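PDB 2WAD: penicillin-binding protein 2B from Streptococcus pneumoniae, which probably forms peptide cross-links between adjacent glycan strands of cell-wall peptidoglycan, as a transpeptidase of the elongasome. Local coordinates for residues L111-A122 and E171-N182; E95-Y103 and I208-S216. All coordinates share one frame; numbering follows the deposited sequence.

Interaction 1. Residues L111-A122 and E171-N182; sequences LTERQLADYYLA and EKKEIYLFSQLN
Tyr-119 of helix 113-121 lies across Ile-175 of helix 171-182, where the two helices pass almost at a right angle (93°, axes 9.8 Å apart). Its CG stands anti to the backbone N (chi1 179°), which carries the ring out over the second helix. CB meets the Ile-175 CG2 methyl; the ring then lies flat on the isoleucine, with Ile-175 CG1 3.4 Å from the centroid of the Tyr-119 ring in a CH-pi contact, and Ile-175 CD1 reaching CD2 and CE2. On the CD1 side the edge of the ring points at the face of Phe-178, a T-shaped pair with planes at 89°. At the tip, Tyr-119 OH donates to Glu-174 OE2 over 2.6 Å, and OE2 accepts with its anti lone pair, the one turned away from OE1, so the ring is held both by its face and by its hydroxyl. Leu-111 packs beside this core: its CD1 meets Ile-175 CG2 at 4.0 Å, and its CD2 sits against Tyr-176 CA. Two waters bridge the flank, one from Gln-115 O to Ser-179 OG, the other linking Asp-118 OD2 to Asn-182 ND2, two atoms 4.0 Å apart. Ser-179 OG itself donates to Ile-175 O. Around this helix pair, helix 150-159 meets Arg-114, which forms a salt bridge with Asp-158, and Leu-121, while helix 90-100 brings Lys-94 against both Tyr-119 and Phe-178.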
loop_
_atom_site.group_PDB
_atom_site.type_symbol
_atom_site.label_atom_id
_atom_site.label_comp_id
_atom_site.label_asym_id
_atom_site.label_seq_id
_atom_site.Cartn_x
_atom_site.Cartn_y
_atom_site.Cartn_z
ATOM N N LEU A 111 -22.489 -9.698 25.934
ATOM C CA LEU A 111 -21.762 -10.804 26.553
ATOM C C LEU A 111 -21.655 -12.069 25.709
ATOM O O LEU A 111 -22.678 -12.587 25.252
ATOM C CB LEU A 111 -22.444 -11.168 27.871
ATOM C CG LEU A 111 -22.640 -9.971 28.799
ATOM C CD1 LEU A 111 -23.634 -10.302 29.901
ATOM C CD2 LEU A 111 -21.291 -9.539 29.358
ATOM N N THR A 112 -20.430 -12.575 25.545
ATOM C CA THR A 112 -20.173 -13.879 24.915
ATOM C C THR A 112 -20.426 -15.031 25.891
ATOM O O THR A 112 -20.271 -14.877 27.100
ATOM C CB THR A 112 -18.733 -14.003 24.358
ATOM O OG1 THR A 112 -17.847 -14.514 25.364
ATOM C CG2 THR A 112 -18.219 -12.669 23.861
ATOM N N GLU A 113 -20.811 -16.196 25.376
ATOM C CA GLU A 113 -21.261 -17.262 26.264
ATOM C C GLU A 113 -20.153 -17.799 27.162
ATOM O O GLU A 113 -20.430 -18.300 28.250
ATOM C CB GLU A 113 -21.958 -18.390 25.499
ATOM C CG GLU A 113 -23.191 -17.947 24.718
ATOM C CD GLU A 113 -22.855 -17.591 23.272
ATOM O OE1 GLU A 113 -21.651 -17.448 22.948
ATOM O OE2 GLU A 113 -23.799 -17.461 22.459
ATOM N N ARG A 114 -18.905 -17.692 26.707
ATOM C CA ARG A 114 -17.759 -18.037 27.543
ATOM C C ARG A 114 -17.642 -17.044 28.708
ATOM O O ARG A 114 -17.382 -17.436 29.850
ATOM C CB ARG A 114 -16.478 -18.120 26.711
ATOM C CG ARG A 114 -15.167 -18.143 27.493
ATOM C CD ARG A 114 -14.958 -19.415 28.322
ATOM N NE ARG A 114 -13.739 -19.320 29.131
ATOM C CZ ARG A 114 -12.747 -20.208 29.154
ATOM N NH1 ARG A 114 -12.810 -21.320 28.429
ATOM N NH2 ARG A 114 -11.687 -19.990 29.925
ATOM N N GLN A 115 -17.867 -15.762 28.433
ATOM C CA GLN A 115 -17.970 -14.770 29.506
ATOM C C GLN A 115 -19.097 -15.093 30.483
ATOM O O GLN A 115 -18.932 -14.956 31.700
ATOM C CB GLN A 115 -18.110 -13.356 28.938
ATOM C CG GLN A 115 -16.861 -12.908 28.197
ATOM C CD GLN A 115 -17.060 -11.633 27.398
ATOM O OE1 GLN A 115 -18.183 -11.168 27.203
ATOM N NE2 GLN A 115 -15.959 -11.064 26.925
ATOM N N LEU A 116 -20.231 -15.553 29.963
ATOM C CA LEU A 116 -21.351 -15.931 30.824
ATOM C C LEU A 116 -21.069 -17.185 31.664
ATOM O O LEU A 116 -21.571 -17.326 32.775
ATOM C CB LEU A 116 -22.633 -16.088 30.006
ATOM C CG LEU A 116 -23.319 -14.803 29.531
ATOM C CD1 LEU A 116 -24.149 -15.062 28.274
ATOM C CD2 LEU A 116 -24.192 -14.255 30.657
ATOM N N ALA A 117 -20.257 -18.094 31.139
ATOM C CA ALA A 117 -19.930 -19.326 31.850
ATOM C C ALA A 117 -18.863 -19.064 32.911
ATOM O O ALA A 117 -18.890 -19.650 33.996
ATOM C CB ALA A 117 -19.467 -20.391 30.876
ATOM N N ASP A 118 -17.937 -18.171 32.576
ATOM C CA ASP A 118 -16.924 -17.683 33.500
ATOM C C ASP A 118 -17.531 -17.042 34.740
ATOM O O ASP A 118 -17.241 -17.463 35.863
ATOM C CB ASP A 118 -15.999 -16.698 32.793
ATOM C CG ASP A 118 -14.906 -17.393 32.009
ATOM O OD1 ASP A 118 -14.754 -18.624 32.139
ATOM O OD2 ASP A 118 -14.182 -16.696 31.276
ATOM N N TYR A 119 -18.384 -16.039 34.534
ATOM C CA TYR A 119 -19.083 -15.381 35.638
ATOM C C TYR A 119 -19.861 -16.383 36.478
ATOM O O TYR A 119 -19.865 -16.326 37.709
ATOM C CB TYR A 119 -20.041 -14.317 35.096
ATOM C CG TYR A 119 -20.828 -13.616 36.177
ATOM C CD1 TYR A 119 -20.294 -12.529 36.855
ATOM C CD2 TYR A 119 -22.105 -14.036 36.522
ATOM C CE1 TYR A 119 -21.007 -11.881 37.847
ATOM C CE2 TYR A 119 -22.831 -13.385 37.499
ATOM C CZ TYR A 119 -22.272 -12.313 38.161
ATOM O OH TYR A 119 -22.971 -11.657 39.146
ATOM N N TYR A 120 -20.527 -17.313 35.806
ATOM C CA TYR A 120 -21.375 -18.286 36.490
ATOM C C TYR A 120 -20.557 -19.217 37.386
ATOM O O TYR A 120 -20.971 -19.557 38.499
ATOM C CB TYR A 120 -22.185 -19.080 35.458
ATOM C CG TYR A 120 -23.001 -20.204 36.051
ATOM C CD1 TYR A 120 -24.112 -19.939 36.840
ATOM C CD2 TYR A 120 -22.655 -21.534 35.827
ATOM C CE1 TYR A 120 -24.854 -20.962 37.397
ATOM C CE2 TYR A 120 -23.394 -22.570 36.386
ATOM C CZ TYR A 120 -24.488 -22.274 37.161
ATOM O OH TYR A 120 -25.218 -23.299 37.710
ATOM N N LEU A 121 -19.392 -19.621 36.884
ATOM C CA LEU A 121 -18.513 -20.536 37.599
ATOM C C LEU A 121 -17.747 -19.846 38.726
ATOM O O LEU A 121 -17.158 -20.501 39.585
ATOM C CB LEU A 121 -17.531 -21.200 36.628
ATOM C CG LEU A 121 -18.102 -22.082 35.515
ATOM C CD1 LEU A 121 -16.979 -22.652 34.680
ATOM C CD2 LEU A 121 -18.995 -23.188 36.065
ATOM N N ALA A 122 -17.773 -18.518 38.719
ATOM C CA ALA A 122 -17.082 -17.714 39.713
ATOM C C ALA A 122 -17.471 -18.068 41.138
ATOM O O ALA A 122 -16.677 -17.889 42.052
ATOM C CB ALA A 122 -17.331 -16.240 39.457
ATOM N N GLU A 171 -27.567 -6.904 36.445
ATOM C CA GLU A 171 -26.666 -8.048 36.531
ATOM C C GLU A 171 -25.747 -8.104 35.314
ATOM O O GLU A 171 -24.533 -8.248 35.456
ATOM C CB GLU A 171 -27.480 -9.336 36.609
ATOM C CG GLU A 171 -26.963 -10.330 37.620
ATOM C CD GLU A 171 -28.064 -11.206 38.187
ATOM O OE1 GLU A 171 -29.245 -10.787 38.200
ATOM O OE2 GLU A 171 -27.733 -12.323 38.635
ATOM N N LYS A 172 -26.319 -7.969 34.120
ATOM C CA LYS A 172 -25.525 -8.030 32.902
ATOM C C LYS A 172 -24.367 -7.035 32.895
ATOM O O LYS A 172 -23.350 -7.246 32.228
ATOM C CB LYS A 172 -26.394 -7.856 31.656
ATOM C CG LYS A 172 -27.198 -9.097 31.298
ATOM C CD LYS A 172 -27.736 -9.008 29.881
ATOM C CE LYS A 172 -28.592 -10.219 29.548
ATOM N NZ LYS A 172 -29.483 -9.925 28.392
ATOM N N LYS A 173 -24.528 -5.956 33.651
ATOM C CA LYS A 173 -23.554 -4.873 33.662
ATOM C C LYS A 173 -22.383 -5.223 34.561
ATOM O O LYS A 173 -21.237 -4.912 34.236
ATOM C CB LYS A 173 -24.190 -3.576 34.151
ATOM C CG LYS A 173 -25.293 -3.032 33.250
ATOM C CD LYS A 173 -25.852 -1.747 33.847
ATOM C CE LYS A 173 -26.667 -0.975 32.829
ATOM N NZ LYS A 173 -27.111 0.309 33.427
ATOM N N GLU A 174 -22.661 -5.883 35.681
ATOM C CA GLU A 174 -21.556 -6.340 36.498
ATOM C C GLU A 174 -20.842 -7.493 35.799
ATOM O O GLU A 174 -19.609 -7.570 35.814
ATOM C CB GLU A 174 -21.964 -6.626 37.945
ATOM C CG GLU A 174 -22.680 -7.928 38.190
ATOM C CD GLU A 174 -23.066 -8.095 39.649
ATOM O OE1 GLU A 174 -23.192 -7.082 40.379
ATOM O OE2 GLU A 174 -23.247 -9.254 40.066
ATOM N N ILE A 175 -21.607 -8.343 35.120
ATOM C CA ILE A 175 -20.987 -9.422 34.355
ATOM C C ILE A 175 -20.041 -8.869 33.307
ATOM O O ILE A 175 -18.940 -9.383 33.100
ATOM C CB ILE A 175 -22.006 -10.355 33.691
ATOM C CG1 ILE A 175 -22.905 -10.984 34.755
ATOM C CG2 ILE A 175 -21.269 -11.446 32.918
ATOM C CD1 ILE A 175 -23.878 -11.997 34.185
ATOM N N TYR A 176 -20.467 -7.795 32.656
ATOM C CA TYR A 176 -19.598 -7.102 31.710
ATOM C C TYR A 176 -18.291 -6.601 32.323
ATOM O O TYR A 176 -17.217 -6.803 31.767
ATOM C CB TYR A 176 -20.356 -5.949 31.045
ATOM C CG TYR A 176 -19.514 -5.181 30.050
ATOM C CD1 TYR A 176 -19.146 -5.748 28.836
ATOM C CD2 TYR A 176 -19.078 -3.896 30.337
ATOM C CE1 TYR A 176 -18.376 -5.039 27.919
ATOM C CE2 TYR A 176 -18.306 -3.185 29.451
ATOM C CZ TYR A 176 -17.964 -3.756 28.242
ATOM O OH TYR A 176 -17.195 -3.026 27.373
ATOM N N LEU A 177 -18.393 -5.923 33.460
ATOM C CA LEU A 177 -17.241 -5.407 34.194
ATOM C C LEU A 177 -16.269 -6.495 34.652
ATOM O O LEU A 177 -15.069 -6.396 34.376
ATOM C CB LEU A 177 -17.690 -4.536 35.374
ATOM C CG LEU A 177 -18.162 -3.135 34.944
ATOM C CD1 LEU A 177 -18.827 -2.375 36.081
ATOM C CD2 LEU A 177 -17.094 -2.267 34.258
ATOM N N PHE A 178 -16.783 -7.514 35.342
ATOM C CA PHE A 178 -16.029 -8.738 35.633
ATOM C C PHE A 178 -15.198 -9.250 34.441
ATOM O O PHE A 178 -13.981 -9.432 34.561
ATOM C CB PHE A 178 -17.007 -9.808 36.096
ATOM C CG PHE A 178 -16.369 -11.126 36.408
ATOM C CD1 PHE A 178 -16.066 -11.458 37.715
ATOM C CD2 PHE A 178 -16.104 -12.047 35.408
ATOM C CE1 PHE A 178 -15.489 -12.673 38.023
ATOM C CE2 PHE A 178 -15.533 -13.274 35.711
ATOM C CZ PHE A 178 -15.219 -13.583 37.027
ATOM N N SER A 179 -15.842 -9.448 33.287
ATOM C CA SER A 179 -15.147 -9.967 32.105
ATOM C C SER A 179 -13.903 -9.125 31.805
ATOM O O SER A 179 -12.813 -9.645 31.551
ATOM C CB SER A 179 -16.082 -10.047 30.886
ATOM O OG SER A 179 -17.382 -10.483 31.257
ATOM N N GLN A 180 -14.064 -7.808 31.853
ATOM C CA GLN A 180 -12.946 -6.888 31.674
ATOM C C GLN A 180 -11.824 -7.147 32.686
ATOM O O GLN A 180 -10.662 -7.229 32.301
ATOM C CB GLN A 180 -13.447 -5.451 31.820
ATOM C CG GLN A 180 -14.495 -5.036 30.802
ATOM C CD GLN A 180 -13.878 -4.764 29.459
ATOM O OE1 GLN A 180 -12.989 -3.918 29.328
ATOM N NE2 GLN A 180 -14.330 -5.497 28.447
ATOM N N LEU A 181 -12.156 -7.259 33.975
ATOM C CA LEU A 181 -11.134 -7.489 35.000
ATOM C C LEU A 181 -10.464 -8.857 34.843
ATOM O O LEU A 181 -9.232 -8.965 34.879
ATOM C CB LEU A 181 -11.697 -7.319 36.418
ATOM C CG LEU A 181 -12.453 -6.022 36.728
ATOM C CD1 LEU A 181 -13.229 -6.175 38.000
ATOM C CD2 LEU A 181 -11.537 -4.808 36.786
ATOM N N ASN A 182 -11.281 -9.891 34.671
ATOM C CA ASN A 182 -10.792 -11.255 34.464
ATOM C C ASN A 182 -9.826 -11.402 33.292
ATOM O O ASN A 182 -8.925 -12.234 33.334
ATOM C CB ASN A 182 -11.955 -12.226 34.270
ATOM C CG ASN A 182 -11.639 -13.608 34.779
ATOM O OD1 ASN A 182 -10.973 -13.766 35.804
ATOM N ND2 ASN A 182 -12.135 -14.621 34.083
HETATM O O HOH W 1 -16.763 -13.196 32.457
HETATM O O HOH W 2 -14.463 -14.030 31.935
#

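Interaction 2. Residues E95-Y103 and I208-S216; sequences EIAKKLLTY and ISKEMPGIS. Unlike the reference sequence in segment 95-103: Ile-96 (reference Thr).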
loop_
_atom_site.group_PDB
_atom_site.type_symbol
_atom_site.label_atom_id
_atom_site.label_comp_id
_atom_site.label_asym_id
_atom_site.label_seq_id
_atom_site.Cartn_x
_atom_site.Cartn_y
_atom_site.Cartn_z
ATOM N N GLU A 95 -16.627 -8.624 43.508
ATOM C CA GLU A 95 -16.765 -7.535 44.478
ATOM C C GLU A 95 -16.200 -6.221 43.951
ATOM O O GLU A 95 -16.801 -5.168 44.165
ATOM C CB GLU A 95 -16.138 -7.859 45.839
ATOM C CG GLU A 95 -16.599 -9.152 46.504
ATOM C CD GLU A 95 -18.061 -9.152 46.920
ATOM O OE1 GLU A 95 -18.593 -8.080 47.261
ATOM O OE2 GLU A 95 -18.681 -10.238 46.931
ATOM N N ILE A 96 -15.072 -6.279 43.247
ATOM C CA ILE A 96 -14.498 -5.095 42.623
ATOM C C ILE A 96 -15.349 -4.556 41.459
ATOM O O ILE A 96 -15.481 -3.329 41.285
ATOM C CB ILE A 96 -13.046 -5.354 42.194
ATOM C CG1 ILE A 96 -12.167 -5.513 43.429
ATOM C CG2 ILE A 96 -12.499 -4.255 41.272
ATOM C CD1 ILE A 96 -10.799 -6.078 43.072
ATOM N N ALA A 97 -15.925 -5.467 40.674
ATOM C CA ALA A 97 -16.731 -5.072 39.512
ATOM C C ALA A 97 -17.940 -4.264 39.963
ATOM O O ALA A 97 -18.199 -3.212 39.403
ATOM C CB ALA A 97 -17.194 -6.288 38.727
ATOM N N LYS A 98 -18.638 -4.738 40.991
ATOM C CA LYS A 98 -19.867 -4.095 41.446
ATOM C C LYS A 98 -19.729 -2.858 42.339
ATOM O O LYS A 98 -20.659 -2.058 42.396
ATOM C CB LYS A 98 -20.839 -5.106 42.059
ATOM C CG LYS A 98 -20.449 -5.620 43.401
ATOM C CD LYS A 98 -20.924 -7.051 43.539
ATOM C CE LYS A 98 -21.982 -7.184 44.599
ATOM N NZ LYS A 98 -21.550 -8.157 45.661
ATOM N N LYS A 99 -18.597 -2.701 43.026
ATOM C CA LYS A 99 -18.209 -1.400 43.587
ATOM C C LYS A 99 -17.965 -0.390 42.450
ATOM O O LYS A 99 -18.263 0.799 42.567
ATOM C CB LYS A 99 -16.937 -1.501 44.438
ATOM C CG LYS A 99 -17.104 -2.059 45.838
ATOM C CD LYS A 99 -17.515 -0.975 46.833
ATOM C CE LYS A 99 -16.326 -0.242 47.423
ATOM N NZ LYS A 99 -16.814 0.592 48.571
ATOM N N LEU A 100 -17.404 -0.873 41.350
ATOM C CA LEU A 100 -17.058 -0.006 40.228
ATOM C C LEU A 100 -18.302 0.450 39.474
ATOM O O LEU A 100 -18.349 1.561 38.942
ATOM C CB LEU A 100 -16.099 -0.718 39.266
ATOM C CG LEU A 100 -15.580 0.177 38.138
ATOM C CD1 LEU A 100 -14.855 1.365 38.737
ATOM C CD2 LEU A 100 -14.664 -0.571 37.171
ATOM N N LEU A 101 -19.307 -0.413 39.406
ATOM C CA LEU A 101 -20.512 -0.079 38.659
ATOM C C LEU A 101 -21.215 1.151 39.246
ATOM O O LEU A 101 -21.941 1.848 38.543
ATOM C CB LEU A 101 -21.479 -1.267 38.616
ATOM C CG LEU A 101 -22.710 -1.073 37.727
ATOM C CD1 LEU A 101 -22.319 -0.566 36.336
ATOM C CD2 LEU A 101 -23.538 -2.351 37.676
ATOM N N THR A 102 -21.009 1.423 40.529
ATOM C CA THR A 102 -21.599 2.610 41.125
ATOM C C THR A 102 -21.054 3.883 40.472
ATOM O O THR A 102 -21.738 4.904 40.446
ATOM C CB THR A 102 -21.456 2.636 42.665
ATOM O OG1 THR A 102 -20.083 2.459 43.015
ATOM C CG2 THR A 102 -22.225 1.490 43.297
ATOM N N TYR A 103 -19.850 3.808 39.902
ATOM C CA TYR A 103 -19.150 5.000 39.428
ATOM C C TYR A 103 -19.135 5.157 37.906
ATOM O O TYR A 103 -18.858 6.239 37.407
ATOM C CB TYR A 103 -17.746 5.119 40.054
ATOM C CG TYR A 103 -17.780 5.192 41.579
ATOM C CD1 TYR A 103 -18.230 6.344 42.219
ATOM C CD2 TYR A 103 -17.393 4.120 42.376
ATOM C CE1 TYR A 103 -18.285 6.429 43.595
ATOM C CE2 TYR A 103 -17.458 4.199 43.768
ATOM C CZ TYR A 103 -17.887 5.367 44.368
ATOM O OH TYR A 103 -17.989 5.514 45.733
ATOM N N ILE A 208 -11.928 7.831 45.268
ATOM C CA ILE A 208 -12.233 6.662 46.084
ATOM C C ILE A 208 -11.598 5.366 45.592
ATOM O O ILE A 208 -11.872 4.301 46.152
ATOM C CB ILE A 208 -13.754 6.456 46.319
ATOM C CG1 ILE A 208 -14.441 5.840 45.100
ATOM C CG2 ILE A 208 -14.450 7.733 46.815
ATOM C CD1 ILE A 208 -14.760 6.799 44.026
ATOM N N SER A 209 -10.738 5.471 44.579
ATOM C CA SER A 209 -10.126 4.314 43.927
ATOM C C SER A 209 -9.342 3.425 44.884
ATOM O O SER A 209 -9.257 2.210 44.692
ATOM C CB SER A 209 -9.254 4.737 42.744
ATOM O OG SER A 209 -8.238 5.638 43.145
ATOM N N LYS A 210 -8.800 4.020 45.942
ATOM C CA LYS A 210 -8.188 3.240 47.020
ATOM C C LYS A 210 -9.101 2.171 47.628
ATOM O O LYS A 210 -8.616 1.260 48.304
ATOM C CB LYS A 210 -7.715 4.175 48.135
ATOM C CG LYS A 210 -8.851 4.971 48.777
ATOM C CD LYS A 210 -8.585 5.252 50.249
ATOM C CE LYS A 210 -9.338 6.488 50.730
ATOM N NZ LYS A 210 -8.897 7.703 49.995
ATOM N N GLU A 211 -10.416 2.301 47.447
ATOM C CA GLU A 211 -11.354 1.372 48.070
ATOM C C GLU A 211 -11.414 0.079 47.274
ATOM O O GLU A 211 -11.843 -0.955 47.799
ATOM C CB GLU A 211 -12.748 1.975 48.145
ATOM C CG GLU A 211 -12.977 2.916 49.321
ATOM C CD GLU A 211 -14.302 3.654 49.196
ATOM O OE1 GLU A 211 -15.151 3.223 48.371
ATOM O OE2 GLU A 211 -14.504 4.668 49.892
ATOM N N MET A 212 -10.940 0.164 46.029
ATOM C CA MET A 212 -10.967 -0.930 45.057
ATOM C C MET A 212 -9.558 -1.399 44.657
ATOM O O MET A 212 -8.880 -0.747 43.869
ATOM C CB MET A 212 -11.675 -0.463 43.776
ATOM C CG MET A 212 -13.148 -0.100 43.938
ATOM S SD MET A 212 -13.818 0.492 42.364
ATOM C CE MET A 212 -13.252 2.188 42.308
ATOM N N PRO A 213 -9.118 -2.545 45.181
ATOM C CA PRO A 213 -7.800 -3.064 44.823
ATOM C C PRO A 213 -7.550 -3.131 43.321
ATOM O O PRO A 213 -8.367 -3.674 42.570
ATOM C CB PRO A 213 -7.798 -4.472 45.439
ATOM C CG PRO A 213 -8.719 -4.340 46.615
ATOM C CD PRO A 213 -9.791 -3.386 46.190
ATOM N N GLY A 214 -6.427 -2.569 42.885
ATOM C CA GLY A 214 -6.016 -2.727 41.508
ATOM C C GLY A 214 -6.512 -1.578 40.657
ATOM O O GLY A 214 -5.936 -1.283 39.609
ATOM N N ILE A 215 -7.574 -0.914 41.105
ATOM C CA ILE A 215 -8.217 0.092 40.261
ATOM C C ILE A 215 -7.623 1.486 40.427
ATOM O O ILE A 215 -7.362 1.939 41.535
ATOM C CB ILE A 215 -9.744 0.138 40.451
ATOM C CG1 ILE A 215 -10.376 -1.129 39.871
ATOM C CG2 ILE A 215 -10.319 1.386 39.765
ATOM C CD1 ILE A 215 -10.447 -1.099 38.355
ATOM N N SER A 216 -7.415 2.164 39.307
ATOM C CA SER A 216 -6.892 3.518 39.361
ATOM C C SER A 216 -7.243 4.229 38.055
ATOM O O SER A 216 -7.615 3.591 37.071
ATOM C CB SER A 216 -5.375 3.505 39.581
ATOM O OG SER A 216 -4.681 3.383 38.343
#
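Met-212 opens a type II beta turn, Met-212 to Ile-215, that packs against Ile-96, Lys-99 and Leu-100 of helix 90-100, within the family's dimerisation domain. The turn leads into strand 215-225, an outer strand of a three-stranded antiparallel sheet, and Gly-214 takes the turn's third position with a positive phi of 93°. Apolar contacts make up most of the interface. Met-212 SD lies 3.9 Å from Leu-100 CD1, the two side chains crossing at about a right angle, while Met-212 CG rests on Lys-99 CB. One turn of helix back, Ile-96 divides its branches: CG2 meets Ile-215 CG1 at 4.0 Å, the two side chains running past one another in opposite directions, and CD1 reaches Pro-213 CB and the carbonyl O of Pro-213. Leu-100 CD2 also approaches Ile-215 CD1, whose residue in turn packs on Val-80 and Phe-82 of strand 72-83. The charged contact is a salt bridge between two exposed side chains: the Lys-99 chain bends at chi2 and chi3 to bring NZ within 3.1 Å of Glu-211 OE1, approaching from above the carboxylate plane. The aromatic contact is a CH-pi one at the far end. Tyr-103, also touched by Val-204 and Ile-205 of helix 199-208, turns one ring face to Ile-208, whose CD1 lies 3.6 Å from the Tyr-103 ring centroid and comes nearest to CZ, at 3.5 Å.

From the N terminus, strand 72-83 leads into helix 90-100, which carries the first half of interaction 2; helix 113-121 follows as the first half of interaction 1. Interaction 1 closes the inner loop at helix 169-182, and interaction 2 closes the outer one at residues 208-216, so the first is nested within the second. Their centres lie 16 Å apart, and helix 90-100 joins them: Ala-97 O touches Leu-177 CD1 at 3.5 Å, and Ala-97 CB packs against Phe-178 N. The helix thus lies between helix 169-182 and the turn entering strand 215-225, connecting helices 113-121 and 169-182 to the three-stranded sheet.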